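Local coordinates for protein argonaute (Aquifex aeolicus, PDB 1YVU) that uses short single-stranded DNA guides to bind complementary RNA targets and cleaves them as a metal-dependent endonuclease, at residues A[51-56]-A[90-95]; A[155-160]-A[285-290]; A[223-228]-A[251-256]; A[352-357]-A[419-424]. One frame throughout, in Å; residues are numbered along the deposited sequence.

Interaction 1: A[51-56]-A[90-95]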
# COMPACT_ATOMS: atom_id res chain seq x y z
N PHE A 51 9.69 -25.93 -8.42
CA PHE A 51 10.05 -24.60 -8.88
C PHE A 51 9.92 -24.54 -10.40
O PHE A 51 9.99 -25.58 -11.08
CB PHE A 51 11.41 -24.09 -8.32
CG PHE A 51 12.64 -24.70 -8.95
CD1 PHE A 51 13.18 -24.19 -10.15
CD2 PHE A 51 13.32 -25.74 -8.29
CE1 PHE A 51 14.37 -24.69 -10.69
CE2 PHE A 51 14.52 -26.26 -8.82
CZ PHE A 51 15.05 -25.73 -10.03
N ARG A 52 9.76 -23.33 -10.92
CA ARG A 52 9.60 -23.08 -12.34
C ARG A 52 10.85 -22.46 -12.97
O ARG A 52 11.19 -21.31 -12.70
CB ARG A 52 8.38 -22.16 -12.55
CG ARG A 52 7.77 -22.14 -13.95
CD ARG A 52 7.06 -20.82 -14.20
NE ARG A 52 7.99 -19.83 -14.73
CZ ARG A 52 8.10 -18.57 -14.33
NH1 ARG A 52 7.32 -18.10 -13.36
NH2 ARG A 52 9.03 -17.78 -14.86
N ARG A 53 11.55 -23.25 -13.80
CA ARG A 53 12.74 -22.81 -14.53
C ARG A 53 12.25 -22.59 -15.96
O ARG A 53 12.12 -23.54 -16.73
CB ARG A 53 13.83 -23.89 -14.49
CG ARG A 53 15.27 -23.37 -14.36
CD ARG A 53 16.31 -24.48 -14.11
NE ARG A 53 16.97 -24.38 -12.80
CZ ARG A 53 18.08 -25.03 -12.45
NH1 ARG A 53 18.70 -25.85 -13.30
NH2 ARG A 53 18.60 -24.85 -11.25
N GLU A 54 11.88 -21.34 -16.26
CA GLU A 54 11.33 -20.91 -17.56
C GLU A 54 10.09 -21.73 -18.00
O GLU A 54 8.98 -21.40 -17.59
CB GLU A 54 12.41 -20.84 -18.68
CG GLU A 54 13.62 -19.88 -18.44
CD GLU A 54 13.34 -18.38 -18.66
OE1 GLU A 54 12.43 -18.01 -19.44
OE2 GLU A 54 14.07 -17.56 -18.05
N ASP A 55 10.30 -22.84 -18.72
CA ASP A 55 9.19 -23.69 -19.20
C ASP A 55 9.12 -25.03 -18.50
O ASP A 55 8.08 -25.69 -18.50
CB ASP A 55 9.35 -23.98 -20.69
CG ASP A 55 8.64 -22.97 -21.58
OD1 ASP A 55 7.73 -22.25 -21.09
OD2 ASP A 55 8.97 -22.93 -22.79
N GLU A 56 10.26 -25.44 -17.96
CA GLU A 56 10.42 -26.71 -17.28
C GLU A 56 10.05 -26.61 -15.80
O GLU A 56 10.49 -25.71 -15.11
CB GLU A 56 11.89 -27.16 -17.44
CG GLU A 56 12.39 -27.31 -18.93
CD GLU A 56 13.91 -27.57 -19.09
OE1 GLU A 56 14.62 -27.74 -18.08
OE2 GLU A 56 14.38 -27.61 -20.25
N GLY A 90 22.21 -25.29 -8.00
CA GLY A 90 21.89 -23.93 -7.54
C GLY A 90 20.73 -23.27 -8.28
O GLY A 90 20.21 -23.85 -9.23
N PHE A 91 20.30 -22.08 -7.84
CA PHE A 91 19.18 -21.39 -8.49
C PHE A 91 19.66 -20.31 -9.43
O PHE A 91 20.78 -19.81 -9.30
CB PHE A 91 18.26 -20.72 -7.47
CG PHE A 91 17.78 -21.62 -6.38
CD1 PHE A 91 18.48 -21.70 -5.15
CD2 PHE A 91 16.59 -22.37 -6.53
CE1 PHE A 91 18.01 -22.52 -4.09
CE2 PHE A 91 16.10 -23.20 -5.47
CZ PHE A 91 16.81 -23.27 -4.25
N GLN A 92 18.74 -19.87 -10.30
CA GLN A 92 18.98 -18.80 -11.28
C GLN A 92 18.22 -17.52 -10.89
O GLN A 92 18.58 -16.40 -11.28
CB GLN A 92 18.53 -19.26 -12.67
CG GLN A 92 19.06 -20.65 -13.06
CD GLN A 92 18.68 -21.07 -14.47
OE1 GLN A 92 17.87 -20.40 -15.13
NE2 GLN A 92 19.26 -22.19 -14.93
N ASN A 93 17.14 -17.72 -10.14
CA ASN A 93 16.28 -16.66 -9.65
C ASN A 93 15.98 -16.82 -8.16
O ASN A 93 16.03 -17.93 -7.58
CB ASN A 93 14.92 -16.65 -10.37
CG ASN A 93 15.04 -16.39 -11.84
OD1 ASN A 93 15.91 -15.66 -12.31
ND2 ASN A 93 14.15 -17.02 -12.60
N GLU A 94 15.56 -15.70 -7.59
CA GLU A 94 15.15 -15.57 -6.20
C GLU A 94 13.78 -16.22 -6.15
O GLU A 94 13.39 -16.81 -5.13
CB GLU A 94 14.99 -14.09 -5.85
CG GLU A 94 16.16 -13.25 -6.27
CD GLU A 94 15.90 -12.29 -7.42
OE1 GLU A 94 16.58 -12.41 -8.46
OE2 GLU A 94 15.06 -11.38 -7.26
N ARG A 95 13.08 -16.07 -7.28
CA ARG A 95 11.73 -16.59 -7.50
C ARG A 95 11.71 -18.09 -7.30
O ARG A 95 10.91 -18.59 -6.52
CB ARG A 95 11.21 -16.24 -8.91
CG ARG A 95 9.82 -16.87 -9.25
CD ARG A 95 9.38 -16.68 -10.70
NE ARG A 95 10.42 -17.03 -11.67
CZ ARG A 95 10.72 -18.27 -12.07
NH1 ARG A 95 10.08 -19.32 -11.59
NH2 ARG A 95 11.64 -18.46 -13.00
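Arg53 and Gln92 make the closest backbone approach, CA to CA 8.1 Å, where the type II' turn of a beta hairpin meets the loop and first turn of helix 94-107, with side chains bridging the gap, one of them to a backbone oxygen. Both pieces belong to the N-terminal domain, and the contact lies at its surface. From the helix, the Arg95 guanidinium reaches back end-on to a single backbone acceptor: NH1 donates to Arg52 O at 2.5 Å, on a lone pair in the carbonyl plane, and Arg95 NH2 adds a more bent bond to the same oxygen, 2.9 Å with an N-H...O angle of 133°. Two bonds in the guanidinium plane fix how that group is turned. Arg52 sets CG opposite its own nitrogen (chi1 -161°) and then bends at chi3, which folds its guanidinium over the face of Arg95; the planes are 12° apart and the centres 3.5 Å. Two like charges are thus stacked, and Glu99 of the helix, which bonds Arg52 N and forms a long, weak ion pair with Arg95, probably offsets some of their repulsion. Arg53 also packs flat, with Gln92 NE2 over one face of its guanidinium, 3.8 Å from NE of Arg53, while Trp58 makes a cation-pi contact with Arg53. Within the hairpin, a weak bond of 3.4 Å runs from Arg52 NE to Glu54 O.

Interaction 2: A[155-160]-A[285-290]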
# COMPACT_ATOMS: atom_id res chain seq x y z
N LEU A 155 16.15 -14.36 3.10
CA LEU A 155 14.81 -14.74 3.42
C LEU A 155 14.28 -13.58 4.20
O LEU A 155 14.85 -13.14 5.20
CB LEU A 155 14.69 -16.02 4.23
CG LEU A 155 13.25 -16.39 4.61
CD1 LEU A 155 12.38 -16.70 3.40
CD2 LEU A 155 13.28 -17.56 5.54
N HIS A 156 13.30 -12.95 3.56
CA HIS A 156 12.57 -11.85 4.13
C HIS A 156 11.44 -12.57 4.86
O HIS A 156 10.61 -13.25 4.23
CB HIS A 156 12.02 -10.95 3.03
CG HIS A 156 10.98 -9.99 3.50
ND1 HIS A 156 10.78 -9.70 4.83
CD2 HIS A 156 10.04 -9.30 2.81
CE1 HIS A 156 9.74 -8.89 4.96
NE2 HIS A 156 9.28 -8.63 3.75
N LEU A 157 11.45 -12.42 6.19
CA LEU A 157 10.44 -13.03 7.03
C LEU A 157 9.80 -12.06 8.01
O LEU A 157 10.48 -11.37 8.77
CB LEU A 157 11.04 -14.23 7.76
CG LEU A 157 10.30 -15.05 8.82
CD1 LEU A 157 8.90 -15.44 8.43
CD2 LEU A 157 11.12 -16.29 9.03
N ASP A 158 8.47 -12.03 7.99
CA ASP A 158 7.72 -11.15 8.86
C ASP A 158 6.56 -11.90 9.50
O ASP A 158 6.21 -13.02 9.10
CB ASP A 158 7.20 -9.93 8.07
CG ASP A 158 7.18 -8.64 8.90
OD1 ASP A 158 6.99 -8.69 10.14
OD2 ASP A 158 7.35 -7.57 8.28
N LEU A 159 5.96 -11.23 10.49
CA LEU A 159 4.82 -11.70 11.25
C LEU A 159 3.84 -10.54 11.42
O LEU A 159 4.16 -9.52 12.03
CB LEU A 159 5.25 -12.20 12.63
CG LEU A 159 4.12 -12.78 13.47
CD1 LEU A 159 3.79 -14.18 13.00
CD2 LEU A 159 4.54 -12.80 14.89
N LYS A 160 2.68 -10.67 10.81
CA LYS A 160 1.67 -9.63 10.92
C LYS A 160 0.41 -10.23 11.53
O LYS A 160 0.34 -11.45 11.71
CB LYS A 160 1.46 -8.98 9.54
CG LYS A 160 2.70 -8.18 9.09
CD LYS A 160 2.68 -7.65 7.65
CE LYS A 160 4.01 -6.94 7.34
NZ LYS A 160 4.08 -6.32 5.99
N ASN A 285 12.24 -10.83 18.07
CA ASN A 285 12.50 -12.07 18.82
C ASN A 285 11.55 -13.20 18.44
O ASN A 285 11.92 -14.38 18.54
CB ASN A 285 12.49 -11.84 20.33
CG ASN A 285 13.63 -10.94 20.79
OD1 ASN A 285 13.72 -10.64 21.98
ND2 ASN A 285 14.48 -10.48 19.87
N LEU A 286 10.39 -12.81 17.93
CA LEU A 286 9.34 -13.72 17.49
C LEU A 286 9.75 -14.26 16.14
O LEU A 286 9.74 -15.46 15.94
CB LEU A 286 8.01 -12.98 17.35
CG LEU A 286 6.71 -13.63 17.78
CD1 LEU A 286 6.88 -15.07 18.23
CD2 LEU A 286 6.06 -12.74 18.84
N ILE A 287 10.14 -13.36 15.23
CA ILE A 287 10.64 -13.73 13.90
C ILE A 287 11.80 -14.69 14.17
O ILE A 287 11.84 -15.77 13.58
CB ILE A 287 11.12 -12.48 13.14
CG1 ILE A 287 9.91 -11.71 12.64
CG2 ILE A 287 12.13 -12.81 12.01
CD1 ILE A 287 10.24 -10.28 12.32
N ARG A 288 12.65 -14.34 15.16
CA ARG A 288 13.80 -15.16 15.57
C ARG A 288 13.33 -16.49 16.12
O ARG A 288 14.04 -17.47 15.99
CB ARG A 288 14.69 -14.48 16.63
CG ARG A 288 15.59 -13.36 16.13
CD ARG A 288 16.27 -12.64 17.29
NE ARG A 288 16.87 -11.37 16.89
CZ ARG A 288 18.07 -10.94 17.26
NH1 ARG A 288 18.84 -11.67 18.06
NH2 ARG A 288 18.54 -9.80 16.78
N TYR A 289 12.12 -16.55 16.67
CA TYR A 289 11.63 -17.83 17.17
C TYR A 289 11.09 -18.70 16.03
O TYR A 289 11.23 -19.91 16.05
CB TYR A 289 10.56 -17.61 18.27
CG TYR A 289 10.10 -18.87 19.01
CD1 TYR A 289 10.94 -19.53 19.95
CD2 TYR A 289 8.80 -19.40 18.80
CE1 TYR A 289 10.48 -20.70 20.67
CE2 TYR A 289 8.33 -20.55 19.51
CZ TYR A 289 9.17 -21.20 20.44
OH TYR A 289 8.68 -22.29 21.13
N ILE A 290 10.52 -18.06 15.00
CA ILE A 290 9.95 -18.74 13.83
C ILE A 290 11.06 -19.40 13.00
O ILE A 290 10.91 -20.53 12.54
CB ILE A 290 9.17 -17.74 12.94
CG1 ILE A 290 8.19 -16.94 13.79
CG2 ILE A 290 8.38 -18.49 11.86
CD1 ILE A 290 7.52 -15.79 13.09
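Leu159, Leu157 and Ile287 lead a packing of helix on sheet, in which strand 153-165 of an antiparallel sheet, part of linker L1, is crossed by helix 280-299 of linker L2. The short axes come within 8.3 Å at an angle of 117°, and the closest CA atoms, those of Asp158 and Ile287, are 6.4 Å apart.

Contacts between apolar side chains do most of the work. Leu159 spreads its two methyls over two successive turns of the helix: CD2 meets CG of Leu286 at 3.7 Å, and CD1 of Leu159 meets the end methyl CD1 of Ile290 at 4.1 Å. Its CG stands trans to the backbone nitrogen (chi1 -177°), which carries the fork outward to straddle these two helix residues. Leu157, two residues earlier on the same face of the strand, brings CG to within 4.3 Å of CG2 of Ile287. Phe114 of helix 110-126 touches both Leu286 and Ile290 and so extends the apolar layer.

A second kind of contact sets a side chain against backbone. Ile287 lays both its branches beside the carbonyl of Leu157, CD1 coming to 3.7 Å from Leu157 O, while Tyr10 and Asn8 also touch this isoleucine.

Polar bonding beside the interface centres on Asp158 of the strand. Its CB points away from the helix, and its carboxylate forms a salt bridge with Arg605; Asp158 OD1 also accepts the backbone N-H of Leu159 at 2.8 Å, on the anti side and 16° out of the carboxylate plane.

Interaction 3: A[223-228]-A[251-256]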
# COMPACT_ATOMS: atom_id res chain seq x y z
N LYS A 223 -12.25 -27.46 -1.48
CA LYS A 223 -12.76 -28.75 -2.01
C LYS A 223 -13.85 -29.14 -1.05
O LYS A 223 -15.01 -29.27 -1.45
CB LYS A 223 -11.69 -29.88 -2.00
CG LYS A 223 -10.68 -29.86 -3.15
CD LYS A 223 -9.81 -31.14 -3.28
CE LYS A 223 -8.76 -30.99 -4.45
NZ LYS A 223 -7.70 -32.05 -4.59
N LYS A 224 -13.49 -29.10 0.24
CA LYS A 224 -14.36 -29.42 1.36
C LYS A 224 -15.54 -28.48 1.59
O LYS A 224 -16.50 -28.84 2.27
CB LYS A 224 -13.54 -29.56 2.66
CG LYS A 224 -12.92 -30.95 2.89
CD LYS A 224 -12.39 -31.08 4.33
CE LYS A 224 -11.22 -32.06 4.43
NZ LYS A 224 -10.40 -31.91 5.70
N ALA A 225 -15.46 -27.27 1.04
CA ALA A 225 -16.53 -26.28 1.16
C ALA A 225 -17.55 -26.50 0.03
O ALA A 225 -18.76 -26.30 0.22
CB ALA A 225 -15.96 -24.88 1.10
N TRP A 226 -17.06 -26.91 -1.14
CA TRP A 226 -17.94 -27.17 -2.27
C TRP A 226 -18.57 -28.55 -2.09
O TRP A 226 -19.74 -28.74 -2.45
CB TRP A 226 -17.20 -27.06 -3.61
CG TRP A 226 -16.79 -25.64 -4.04
CD1 TRP A 226 -15.52 -25.13 -4.07
CD2 TRP A 226 -17.65 -24.58 -4.49
NE1 TRP A 226 -15.53 -23.82 -4.49
CE2 TRP A 226 -16.82 -23.46 -4.75
CE3 TRP A 226 -19.04 -24.46 -4.68
CZ2 TRP A 226 -17.34 -22.23 -5.21
CZ3 TRP A 226 -19.56 -23.24 -5.14
CH2 TRP A 226 -18.70 -22.14 -5.39
N GLU A 227 -17.83 -29.45 -1.43
CA GLU A 227 -18.29 -30.82 -1.13
C GLU A 227 -19.55 -30.74 -0.28
O GLU A 227 -20.56 -31.33 -0.61
CB GLU A 227 -17.22 -31.65 -0.39
CG GLU A 227 -17.40 -33.19 -0.45
CD GLU A 227 -16.31 -33.99 0.31
OE1 GLU A 227 -15.21 -33.44 0.55
OE2 GLU A 227 -16.54 -35.18 0.66
N GLU A 228 -19.52 -29.86 0.72
CA GLU A 228 -20.65 -29.68 1.61
C GLU A 228 -21.90 -29.09 0.97
O GLU A 228 -22.98 -29.60 1.18
CB GLU A 228 -20.24 -28.84 2.83
CG GLU A 228 -19.16 -29.47 3.74
CD GLU A 228 -19.46 -30.91 4.18
OE1 GLU A 228 -20.48 -31.11 4.91
OE2 GLU A 228 -18.69 -31.82 3.80
N PRO A 251 -17.59 -19.95 -1.51
CA PRO A 251 -18.84 -20.02 -0.71
C PRO A 251 -18.65 -19.19 0.54
O PRO A 251 -17.59 -19.27 1.19
CB PRO A 251 -18.92 -21.48 -0.31
CG PRO A 251 -18.22 -22.15 -1.41
CD PRO A 251 -17.02 -21.30 -1.61
N ALA A 252 -19.69 -18.44 0.89
CA ALA A 252 -19.70 -17.58 2.07
C ALA A 252 -19.32 -18.31 3.35
O ALA A 252 -18.89 -17.70 4.33
CB ALA A 252 -21.05 -16.95 2.23
N THR A 253 -19.43 -19.63 3.29
CA THR A 253 -19.12 -20.54 4.40
C THR A 253 -17.65 -20.57 4.80
O THR A 253 -17.34 -20.79 5.97
CB THR A 253 -19.60 -21.97 4.10
OG1 THR A 253 -18.94 -22.47 2.92
CG2 THR A 253 -21.13 -22.00 3.94
N ILE A 254 -16.75 -20.35 3.85
CA ILE A 254 -15.33 -20.37 4.18
C ILE A 254 -14.71 -18.98 4.17
O ILE A 254 -13.49 -18.85 4.26
CB ILE A 254 -14.50 -21.28 3.26
CG1 ILE A 254 -14.75 -20.92 1.79
CG2 ILE A 254 -14.71 -22.74 3.64
CD1 ILE A 254 -13.52 -21.00 0.96
N LEU A 255 -15.54 -17.95 4.05
CA LEU A 255 -15.03 -16.58 4.03
C LEU A 255 -15.15 -15.89 5.37
O LEU A 255 -16.21 -15.89 5.99
CB LEU A 255 -15.70 -15.74 2.96
CG LEU A 255 -15.39 -16.13 1.52
CD1 LEU A 255 -16.38 -15.51 0.57
CD2 LEU A 255 -13.99 -15.72 1.20
N LYS A 256 -14.03 -15.34 5.81
CA LYS A 256 -13.97 -14.59 7.04
C LYS A 256 -13.55 -13.17 6.64
O LYS A 256 -12.70 -13.02 5.77
CB LYS A 256 -12.94 -15.22 8.00
CG LYS A 256 -13.54 -16.13 9.10
CD LYS A 256 -12.44 -16.56 10.10
CE LYS A 256 -12.95 -17.16 11.42
NZ LYS A 256 -11.92 -17.06 12.53
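Ala225 and Ile254 bring the two backbones nearest, CA to CA 6.7 Å, where helix 220-231 runs past the short turn joining strands 249-251 and 255-257. That turn is closed by Ile254 N donating to Pro251 O at 3.0 Å, and it presents Pro251, Thr253 and Ile254 to the helix.

The small Ala225 allows the close approach. Its CB meets CG2 of Ile254 at 3.5 Å, whereas Pro251 CG and Thr253 OG1 lie farther from Ala225 CB, at 4.3 and 4.2 Å. Ile254 holds CG1 between its backbone nitrogen and carbonyl carbon (chi1 53°), a crowded position that leaves CG2 as the branch lying against the alanine.

Both segments belong to the PAZ domain, a fold of the SH3 clan in which a small barrel carries an inserted helical element; here that element, with helices 207-215 and 220-231, is packed onto the end of the barrel strands. Next to Ala225, the Trp226 and Pro251 side chains cross at about a right angle. Pro251 CG sits 3.7 Å from the centroid of the six-membered ring and 6° off its normal, a CH-pi contact squarely over the face, while CD of the proline lies 3.7 Å from CZ2 of Trp226. Phe210, Cys213 and Met214 of helix 207-215, together with Leu241, also touch the indole. Without the indole of Trp226, as with an alanine here, the Pro251 ring would probably lose its aromatic face and a gap would open between the two helices and the strand end. Within the turn, Ala252 touches Gln170 and Leu173 of helix 169-175 instead.

Interaction 4: A[352-357]-A[419-424]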
# COMPACT_ATOMS: atom_id res chain seq x y z
N LEU A 352 -7.70 35.85 0.50
CA LEU A 352 -8.43 34.56 0.49
C LEU A 352 -9.88 34.53 1.02
O LEU A 352 -10.23 35.27 1.95
CB LEU A 352 -7.62 33.51 1.27
CG LEU A 352 -6.68 32.49 0.63
CD1 LEU A 352 -5.80 33.04 -0.43
CD2 LEU A 352 -5.86 31.99 1.74
N SER A 353 -10.71 33.65 0.45
CA SER A 353 -12.11 33.49 0.87
C SER A 353 -12.23 32.18 1.64
O SER A 353 -12.02 31.10 1.07
CB SER A 353 -13.07 33.54 -0.33
OG SER A 353 -12.71 32.61 -1.34
N VAL A 354 -12.50 32.29 2.94
CA VAL A 354 -12.59 31.15 3.87
C VAL A 354 -13.97 30.94 4.49
O VAL A 354 -14.64 31.92 4.80
CB VAL A 354 -11.57 31.36 5.05
CG1 VAL A 354 -11.58 30.20 6.05
CG2 VAL A 354 -10.17 31.53 4.51
N GLU A 355 -14.39 29.69 4.61
CA GLU A 355 -15.64 29.32 5.31
C GLU A 355 -15.18 28.65 6.63
O GLU A 355 -14.11 28.02 6.68
CB GLU A 355 -16.49 28.32 4.50
CG GLU A 355 -17.66 28.95 3.69
CD GLU A 355 -19.05 28.67 4.25
OE1 GLU A 355 -19.39 27.50 4.54
OE2 GLU A 355 -19.84 29.63 4.35
N ILE A 356 -15.92 28.84 7.72
CA ILE A 356 -15.57 28.25 9.02
C ILE A 356 -16.68 27.38 9.56
O ILE A 356 -17.85 27.61 9.23
CB ILE A 356 -15.24 29.35 10.08
CG1 ILE A 356 -13.98 30.09 9.68
CG2 ILE A 356 -14.98 28.75 11.43
CD1 ILE A 356 -14.00 31.48 10.08
N ILE A 357 -16.31 26.34 10.31
CA ILE A 357 -17.29 25.45 10.92
C ILE A 357 -16.86 25.09 12.32
O ILE A 357 -15.71 24.76 12.55
CB ILE A 357 -17.54 24.07 10.15
CG1 ILE A 357 -18.09 24.30 8.76
CG2 ILE A 357 -18.54 23.12 10.89
CD1 ILE A 357 -17.04 24.35 7.78
N LEU A 419 -10.30 28.07 1.14
CA LEU A 419 -9.98 27.25 2.32
C LEU A 419 -11.24 27.07 3.17
O LEU A 419 -12.25 27.76 2.98
CB LEU A 419 -8.87 27.89 3.16
CG LEU A 419 -8.38 27.20 4.45
CD1 LEU A 419 -7.77 25.83 4.20
CD2 LEU A 419 -7.37 28.08 5.10
N VAL A 420 -11.21 26.10 4.07
CA VAL A 420 -12.34 25.84 4.96
C VAL A 420 -11.72 25.53 6.32
O VAL A 420 -10.93 24.58 6.43
CB VAL A 420 -13.19 24.61 4.46
CG1 VAL A 420 -14.24 24.21 5.48
CG2 VAL A 420 -13.89 24.91 3.15
N ILE A 421 -12.05 26.30 7.34
CA ILE A 421 -11.47 25.99 8.64
C ILE A 421 -12.52 25.39 9.54
O ILE A 421 -13.54 26.00 9.80
CB ILE A 421 -10.79 27.21 9.30
CG1 ILE A 421 -9.78 27.86 8.32
CG2 ILE A 421 -10.08 26.78 10.59
CD1 ILE A 421 -8.93 29.02 8.88
N VAL A 422 -12.27 24.17 10.02
CA VAL A 422 -13.20 23.46 10.89
C VAL A 422 -12.66 23.20 12.29
O VAL A 422 -11.61 22.58 12.46
CB VAL A 422 -13.64 22.07 10.29
CG1 VAL A 422 -14.76 21.40 11.16
CG2 VAL A 422 -14.10 22.22 8.84
N PHE A 423 -13.43 23.63 13.29
CA PHE A 423 -13.10 23.42 14.69
C PHE A 423 -14.00 22.30 15.22
O PHE A 423 -15.22 22.50 15.35
CB PHE A 423 -13.34 24.68 15.53
CG PHE A 423 -12.48 25.84 15.18
CD1 PHE A 423 -13.00 26.89 14.39
CD2 PHE A 423 -11.19 25.96 15.72
CE1 PHE A 423 -12.23 28.07 14.16
CE2 PHE A 423 -10.40 27.13 15.50
CZ PHE A 423 -10.93 28.20 14.70
N LEU A 424 -13.43 21.13 15.50
CA LEU A 424 -14.21 19.99 16.02
C LEU A 424 -14.09 19.83 17.52
O LEU A 424 -13.02 20.08 18.07
CB LEU A 424 -13.79 18.69 15.35
CG LEU A 424 -13.93 18.46 13.86
CD1 LEU A 424 -13.36 17.10 13.60
CD2 LEU A 424 -15.38 18.52 13.39
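Ile357 lays its end methyl CD1 across two valines of the adjoining strand, 3.6 Å from CG1 of Val420 and 3.8 Å from CG2 of Val422. Ile357 and Val422 are bridge partners and stand side by side, whereas Val420 is met at a slant. A threonine in place of Val422 would probably put a hydroxyl against this buried isoleucine and cost CD1 part of its apolar support.

The other face carries Val354, whose CG1 packs on CG1 of Ile421 at 3.7 Å, and Ile356, whose CG2 reaches the edge of the Phe423 ring, 3.9 Å from CE1. Parallel pairing of 352-357 with 419-424 sets this register: Ile421 N bonds Glu355 O at 2.8 Å, Ile421 O accepts Ile357 N, and Phe423 N reaches Ile357 O at 2.7 Å and 172°, while the two bonds at the Leu419 end are weak. The acid of Glu355 turns away to a salt bridge with Lys415.

These are central strands of the parallel, Rossmann-like sheet of the Mid domain, flanked by strands 386-396 and 454-457, with helix 368-381 laid through Phe372 and Leu373 against Phe423.

Overall arrangement
Interactions 1 to 3 belong to the lobe built from the N-terminal domain, linkers and PAZ domain, and interaction 4 to the Mid domain of the other lobe. Interaction 1 comes first along the chain, within the N-terminal domain. Interaction 2 then joins linker L1 to linker L2, and because the chain between its two segments contains the PAZ domain, interaction 3 falls inside that excursion. Centres of interactions 1 and 2 lie about 25 Å apart, those of 2 and 3 about 30 Å, and none of the contacts touch. Interaction 4 sits about 47 Å from interaction 2, centre to centre, across the chain's centre. The L1-L2 contact brings together the linkers flanking PAZ in sequence, consistent with a shared base for that domain.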